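Local coordinates for leucine-rich repeat protein (Bacteroides thetaiotaomicron, PDB 4ECN) that is of unknown function but, as an extracellular leucine-rich repeat protein, probably binds other proteins, at residues I343-H357 and A443-N457. Numbering follows the deposited sequence.
Sequences IGQLTELKVLSFGTH and AIQRLTKLQIIYFAN
Two neighbouring coils of the leucine-rich repeat solenoid lie side by side, their strands 351-353 and 452-456 adjacent and parallel. Gln451 N donates to Lys350 O (2.8 Å) and Leu352 N to Ile452 O (3.0 Å), Tyr454 N returns a bond to Leu352 O, and Phe354 N to Tyr454 O (2.7 Å) extends the ladder. On the face that carries Leu352 and Ile453, CD2 of Leu352 meets CD1 of both Ile444 and Ile453, while its CB rests on Leu450 CD1. With chi1 at -154°, Leu349 swings CG away from its own backbone N and sets CD2 3.8 Å from Leu447 CD1. The Phe354 and Phe455 rings lie nearly parallel but slid apart, centroids 5.3 Å apart. Between the 3-10 segments, the extended Arg446 chain sends NH1 to Gly344 O (3.0 Å), which lies in the guanidinium plane, and its NE pairs with Glu483. A leucine in its place would probably leave Gly344 O without this donor and Glu483 without this positive partner. At the turns, Lys449 NZ bridges to Glu348 OE1 (2.7 Å) on the syn side of the carboxylate. The two strands sit within a mixed sheet, 351-353 beside 325-329 and 452-456 beside 495-499, while helix 266-280 packs on Ile343 and Leu346, and helix 475-480 touches Gln345 and Arg446.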
loop_
_atom_site.group_PDB
_atom_site.type_symbol
_atom_site.label_atom_id
_atom_site.label_comp_id
_atom_site.label_asym_id
_atom_site.label_seq_id
_atom_site.Cartn_x
_atom_site.Cartn_y
_atom_site.Cartn_z
ATOM N N ILE A 343 13.007 -19.145 1.347
ATOM C CA ILE A 343 11.816 -18.745 0.589
ATOM C C ILE A 343 11.629 -19.685 -0.668
ATOM O O ILE A 343 10.509 -19.809 -1.173
ATOM C CB ILE A 343 11.865 -17.249 0.196
ATOM C CG1 ILE A 343 10.458 -16.722 -0.195
ATOM C CG2 ILE A 343 12.942 -16.946 -0.851
ATOM C CD1 ILE A 343 10.185 -15.283 0.286
ATOM N N GLY A 344 12.698 -20.375 -1.086
ATOM C CA GLY A 344 12.663 -21.310 -2.208
ATOM C C GLY A 344 11.849 -22.569 -1.979
ATOM O O GLY A 344 11.465 -23.246 -2.938
ATOM N N GLN A 345 11.576 -22.883 -0.701
ATOM C CA GLN A 345 10.806 -24.041 -0.267
ATOM C C GLN A 345 9.312 -23.864 -0.548
ATOM O O GLN A 345 8.615 -24.845 -0.817
ATOM C CB GLN A 345 11.042 -24.265 1.251
ATOM C CG GLN A 345 10.173 -25.338 1.930
ATOM C CD GLN A 345 10.143 -26.671 1.210
ATOM O OE1 GLN A 345 11.139 -27.142 0.645
ATOM N NE2 GLN A 345 8.978 -27.293 1.198
ATOM N N LEU A 346 8.826 -22.626 -0.503
ATOM C CA LEU A 346 7.400 -22.291 -0.603
ATOM C C LEU A 346 6.893 -22.368 -2.050
ATOM O O LEU A 346 6.219 -21.458 -2.514
ATOM C CB LEU A 346 7.209 -20.882 -0.021
ATOM C CG LEU A 346 7.798 -20.674 1.398
ATOM C CD1 LEU A 346 7.743 -19.219 1.822
ATOM C CD2 LEU A 346 7.131 -21.574 2.419
ATOM N N THR A 347 7.128 -23.504 -2.713
ATOM C CA THR A 347 6.833 -23.760 -4.127
ATOM C C THR A 347 5.317 -23.622 -4.514
ATOM O O THR A 347 5.015 -23.466 -5.713
ATOM C CB THR A 347 7.333 -25.157 -4.521
ATOM O OG1 THR A 347 6.752 -26.175 -3.679
ATOM C CG2 THR A 347 8.844 -25.243 -4.516
ATOM N N GLU A 348 4.388 -23.632 -3.527
ATOM C CA GLU A 348 2.957 -23.450 -3.808
ATOM C C GLU A 348 2.587 -21.951 -3.714
ATOM O O GLU A 348 1.427 -21.598 -3.825
ATOM C CB GLU A 348 2.092 -24.298 -2.851
ATOM C CG GLU A 348 2.334 -25.798 -2.938
ATOM C CD GLU A 348 2.054 -26.447 -4.280
ATOM O OE1 GLU A 348 0.999 -26.144 -4.879
ATOM O OE2 GLU A 348 2.871 -27.289 -4.715
ATOM N N LEU A 349 3.578 -21.083 -3.529
ATOM C CA LEU A 349 3.426 -19.635 -3.404
ATOM C C LEU A 349 2.943 -19.051 -4.739
ATOM O O LEU A 349 3.542 -19.316 -5.779
ATOM C CB LEU A 349 4.794 -19.050 -2.974
ATOM C CG LEU A 349 4.902 -17.731 -2.214
ATOM C CD1 LEU A 349 3.873 -17.603 -1.141
ATOM C CD2 LEU A 349 6.283 -17.605 -1.599
ATOM N N LYS A 350 1.812 -18.332 -4.705
ATOM C CA LYS A 350 1.182 -17.754 -5.882
ATOM C C LYS A 350 1.196 -16.216 -5.841
ATOM O O LYS A 350 1.196 -15.578 -6.895
ATOM C CB LYS A 350 -0.248 -18.277 -6.032
ATOM C CG LYS A 350 -0.270 -19.697 -6.580
ATOM C CD LYS A 350 -1.639 -20.078 -7.122
ATOM C CE LYS A 350 -1.606 -21.247 -8.087
ATOM N NZ LYS A 350 -0.909 -20.898 -9.366
ATOM N N VAL A 351 1.223 -15.625 -4.641
ATOM C CA VAL A 351 1.291 -14.169 -4.458
ATOM C C VAL A 351 2.348 -13.910 -3.366
ATOM O O VAL A 351 2.364 -14.583 -2.356
ATOM C CB VAL A 351 -0.084 -13.494 -4.177
ATOM C CG1 VAL A 351 -0.976 -13.545 -5.414
ATOM C CG2 VAL A 351 -0.806 -14.100 -2.972
ATOM N N LEU A 352 3.304 -13.037 -3.645
ATOM C CA LEU A 352 4.430 -12.721 -2.764
ATOM C C LEU A 352 4.652 -11.235 -2.772
ATOM O O LEU A 352 4.774 -10.636 -3.837
ATOM C CB LEU A 352 5.692 -13.482 -3.209
ATOM C CG LEU A 352 6.986 -13.191 -2.467
ATOM C CD1 LEU A 352 6.867 -13.523 -0.982
ATOM C CD2 LEU A 352 8.130 -13.950 -3.093
ATOM N N SER A 353 4.702 -10.639 -1.583
ATOM C CA SER A 353 4.761 -9.200 -1.429
ATOM C C SER A 353 5.692 -8.765 -0.248
ATOM O O SER A 353 5.507 -9.205 0.889
ATOM C CB SER A 353 3.338 -8.716 -1.208
ATOM O OG SER A 353 3.289 -7.323 -0.989
ATOM N N PHE A 354 6.697 -7.910 -0.541
ATOM C CA PHE A 354 7.686 -7.373 0.410
ATOM C C PHE A 354 7.452 -5.884 0.710
ATOM O O PHE A 354 8.076 -5.302 1.608
ATOM C CB PHE A 354 9.100 -7.559 -0.156
ATOM C CG PHE A 354 9.448 -9.001 -0.429
ATOM C CD1 PHE A 354 9.799 -9.861 0.612
ATOM C CD2 PHE A 354 9.443 -9.498 -1.724
ATOM C CE1 PHE A 354 10.127 -11.196 0.360
ATOM C CE2 PHE A 354 9.808 -10.828 -1.981
ATOM C CZ PHE A 354 10.143 -11.668 -0.936
ATOM N N GLY A 355 6.559 -5.290 -0.061
ATOM C CA GLY A 355 6.186 -3.887 0.042
ATOM C C GLY A 355 5.076 -3.566 -0.925
ATOM O O GLY A 355 4.775 -4.390 -1.791
ATOM N N THR A 356 4.478 -2.363 -0.810
ATOM C CA THR A 356 3.330 -1.916 -1.622
ATOM C C THR A 356 3.294 -0.400 -1.685
ATOM O O THR A 356 3.728 0.273 -0.754
ATOM C CB THR A 356 2.059 -2.494 -0.985
ATOM O OG1 THR A 356 1.951 -3.847 -1.393
ATOM C CG2 THR A 356 0.828 -1.816 -1.376
ATOM N N HIS A 357 2.772 0.136 -2.784
ATOM C CA HIS A 357 2.605 1.574 -2.959
ATOM C C HIS A 357 1.575 2.136 -1.958
ATOM O O HIS A 357 1.605 3.325 -1.646
ATOM C CB HIS A 357 2.186 1.891 -4.407
ATOM C CG HIS A 357 0.946 1.195 -4.841
ATOM N ND1 HIS A 357 0.990 -0.064 -5.391
ATOM C CD2 HIS A 357 -0.343 1.599 -4.768
ATOM C CE1 HIS A 357 -0.272 -0.395 -5.628
ATOM N NE2 HIS A 357 -1.105 0.584 -5.286
ATOM N N ALA A 443 16.480 -17.727 -4.829
ATOM C CA ALA A 443 15.562 -18.851 -4.640
ATOM C C ALA A 443 14.132 -18.523 -5.154
ATOM O O ALA A 443 13.321 -19.429 -5.343
ATOM C CB ALA A 443 15.511 -19.228 -3.176
ATOM N N ILE A 444 13.845 -17.234 -5.415
ATOM C CA ILE A 444 12.586 -16.728 -5.973
ATOM C C ILE A 444 12.320 -17.463 -7.331
ATOM O O ILE A 444 11.163 -17.704 -7.674
ATOM C CB ILE A 444 12.691 -15.155 -6.103
ATOM C CG1 ILE A 444 12.810 -14.477 -4.728
ATOM C CG2 ILE A 444 11.585 -14.501 -6.902
ATOM C CD1 ILE A 444 11.699 -14.818 -3.708
ATOM N N GLN A 445 13.398 -17.889 -8.039
ATOM C CA GLN A 445 13.368 -18.626 -9.311
ATOM C C GLN A 445 12.792 -20.049 -9.193
ATOM O O GLN A 445 12.640 -20.731 -10.220
ATOM C CB GLN A 445 14.794 -18.757 -9.871
ATOM C CG GLN A 445 15.322 -17.540 -10.578
ATOM C CD GLN A 445 16.778 -17.696 -10.901
ATOM O OE1 GLN A 445 17.637 -17.561 -10.034
ATOM N NE2 GLN A 445 17.091 -17.970 -12.153
ATOM N N ARG A 446 12.571 -20.530 -7.953
ATOM C CA ARG A 446 12.056 -21.870 -7.700
ATOM C C ARG A 446 10.524 -21.831 -7.501
ATOM O O ARG A 446 9.878 -22.873 -7.578
ATOM C CB ARG A 446 12.758 -22.485 -6.477
ATOM C CG ARG A 446 12.705 -24.013 -6.425
ATOM C CD ARG A 446 13.422 -24.561 -5.208
ATOM N NE ARG A 446 13.424 -26.026 -5.169
ATOM C CZ ARG A 446 12.728 -26.776 -4.314
ATOM N NH1 ARG A 446 11.984 -26.206 -3.372
ATOM N NH2 ARG A 446 12.807 -28.098 -4.366
ATOM N N LEU A 447 9.948 -20.630 -7.296
ATOM C CA LEU A 447 8.521 -20.389 -7.063
ATOM C C LEU A 447 7.804 -20.263 -8.401
ATOM O O LEU A 447 7.408 -19.175 -8.819
ATOM C CB LEU A 447 8.366 -19.116 -6.209
ATOM C CG LEU A 447 9.226 -19.037 -4.944
ATOM C CD1 LEU A 447 9.021 -17.731 -4.255
ATOM C CD2 LEU A 447 8.947 -20.197 -4.004
ATOM N N THR A 448 7.680 -21.398 -9.094
ATOM C CA THR A 448 7.158 -21.511 -10.461
ATOM C C THR A 448 5.655 -21.202 -10.563
ATOM O O THR A 448 5.211 -20.823 -11.656
ATOM C CB THR A 448 7.453 -22.911 -11.002
ATOM O OG1 THR A 448 6.957 -23.893 -10.072
ATOM C CG2 THR A 448 8.957 -23.127 -11.234
ATOM N N LYS A 449 4.884 -21.314 -9.448
ATOM C CA LYS A 449 3.436 -21.046 -9.469
ATOM C C LYS A 449 3.113 -19.565 -9.171
ATOM O O LYS A 449 1.945 -19.181 -9.207
ATOM C CB LYS A 449 2.697 -21.943 -8.472
ATOM C CG LYS A 449 2.645 -23.392 -8.895
ATOM C CD LYS A 449 1.711 -24.215 -8.024
ATOM C CE LYS A 449 1.933 -25.701 -8.225
ATOM N NZ LYS A 449 0.873 -26.497 -7.565
ATOM N N LEU A 450 4.158 -18.740 -8.932
ATOM C CA LEU A 450 4.074 -17.317 -8.593
ATOM C C LEU A 450 3.431 -16.545 -9.732
ATOM O O LEU A 450 3.848 -16.681 -10.882
ATOM C CB LEU A 450 5.467 -16.760 -8.261
ATOM C CG LEU A 450 5.565 -15.597 -7.269
ATOM C CD1 LEU A 450 5.102 -16.001 -5.885
ATOM C CD2 LEU A 450 6.998 -15.117 -7.144
ATOM N N GLN A 451 2.355 -15.802 -9.393
ATOM C CA GLN A 451 1.510 -14.991 -10.279
ATOM C C GLN A 451 1.778 -13.496 -10.135
ATOM O O GLN A 451 1.746 -12.765 -11.134
ATOM C CB GLN A 451 0.026 -15.250 -9.974
ATOM C CG GLN A 451 -0.408 -16.693 -10.127
ATOM C CD GLN A 451 -1.773 -16.968 -9.568
ATOM O OE1 GLN A 451 -2.175 -16.441 -8.518
ATOM N NE2 GLN A 451 -2.488 -17.869 -10.228
ATOM N N ILE A 452 1.974 -13.036 -8.884
ATOM C CA ILE A 452 2.187 -11.626 -8.562
ATOM C C ILE A 452 3.319 -11.482 -7.531
ATOM O O ILE A 452 3.303 -12.185 -6.521
ATOM C CB ILE A 452 0.851 -11.020 -8.026
ATOM C CG1 ILE A 452 -0.304 -11.149 -9.035
ATOM C CG2 ILE A 452 1.021 -9.577 -7.622
ATOM C CD1 ILE A 452 -1.621 -11.029 -8.413
ATOM N N ILE A 453 4.293 -10.571 -7.787
ATOM C CA ILE A 453 5.411 -10.272 -6.881
ATOM C C ILE A 453 5.478 -8.727 -6.713
ATOM O O ILE A 453 5.492 -7.994 -7.699
ATOM C CB ILE A 453 6.774 -10.911 -7.296
ATOM C CG1 ILE A 453 7.792 -10.849 -6.151
ATOM C CG2 ILE A 453 7.351 -10.373 -8.603
ATOM C CD1 ILE A 453 8.878 -11.884 -6.230
ATOM N N TYR A 454 5.443 -8.258 -5.452
ATOM C CA TYR A 454 5.482 -6.841 -5.104
ATOM C C TYR A 454 6.671 -6.529 -4.192
ATOM O O TYR A 454 6.866 -7.166 -3.154
ATOM C CB TYR A 454 4.169 -6.404 -4.410
ATOM C CG TYR A 454 3.030 -5.924 -5.298
ATOM C CD1 TYR A 454 2.501 -6.740 -6.289
ATOM C CD2 TYR A 454 2.364 -4.734 -5.025
ATOM C CE1 TYR A 454 1.421 -6.327 -7.072
ATOM C CE2 TYR A 454 1.280 -4.313 -5.800
ATOM C CZ TYR A 454 0.795 -5.125 -6.807
ATOM O OH TYR A 454 -0.259 -4.711 -7.593
ATOM N N PHE A 455 7.495 -5.568 -4.640
ATOM C CA PHE A 455 8.632 -4.961 -3.947
ATOM C C PHE A 455 8.408 -3.507 -3.880
ATOM O O PHE A 455 8.126 -2.907 -4.919
ATOM C CB PHE A 455 9.958 -5.227 -4.649
ATOM C CG PHE A 455 10.314 -6.639 -5.003
ATOM C CD1 PHE A 455 11.028 -7.434 -4.115
ATOM C CD2 PHE A 455 10.054 -7.135 -6.273
ATOM C CE1 PHE A 455 11.413 -8.724 -4.466
ATOM C CE2 PHE A 455 10.447 -8.418 -6.629
ATOM C CZ PHE A 455 11.116 -9.210 -5.719
ATOM N N ALA A 456 8.522 -2.900 -2.709
ATOM C CA ALA A 456 8.358 -1.455 -2.635
ATOM C C ALA A 456 8.954 -0.906 -1.363
ATOM O O ALA A 456 9.042 -1.614 -0.359
ATOM C CB ALA A 456 6.889 -1.065 -2.736
ATOM N N ASN A 457 9.389 0.365 -1.436
ATOM C CA ASN A 457 9.937 1.197 -0.364
ATOM C C ASN A 457 11.040 0.487 0.396
ATOM O O ASN A 457 11.050 0.501 1.634
ATOM C CB ASN A 457 8.830 1.595 0.583
ATOM C CG ASN A 457 7.545 1.945 -0.105
ATOM O OD1 ASN A 457 7.451 2.943 -0.819
ATOM N ND2 ASN A 457 6.542 1.106 0.085
#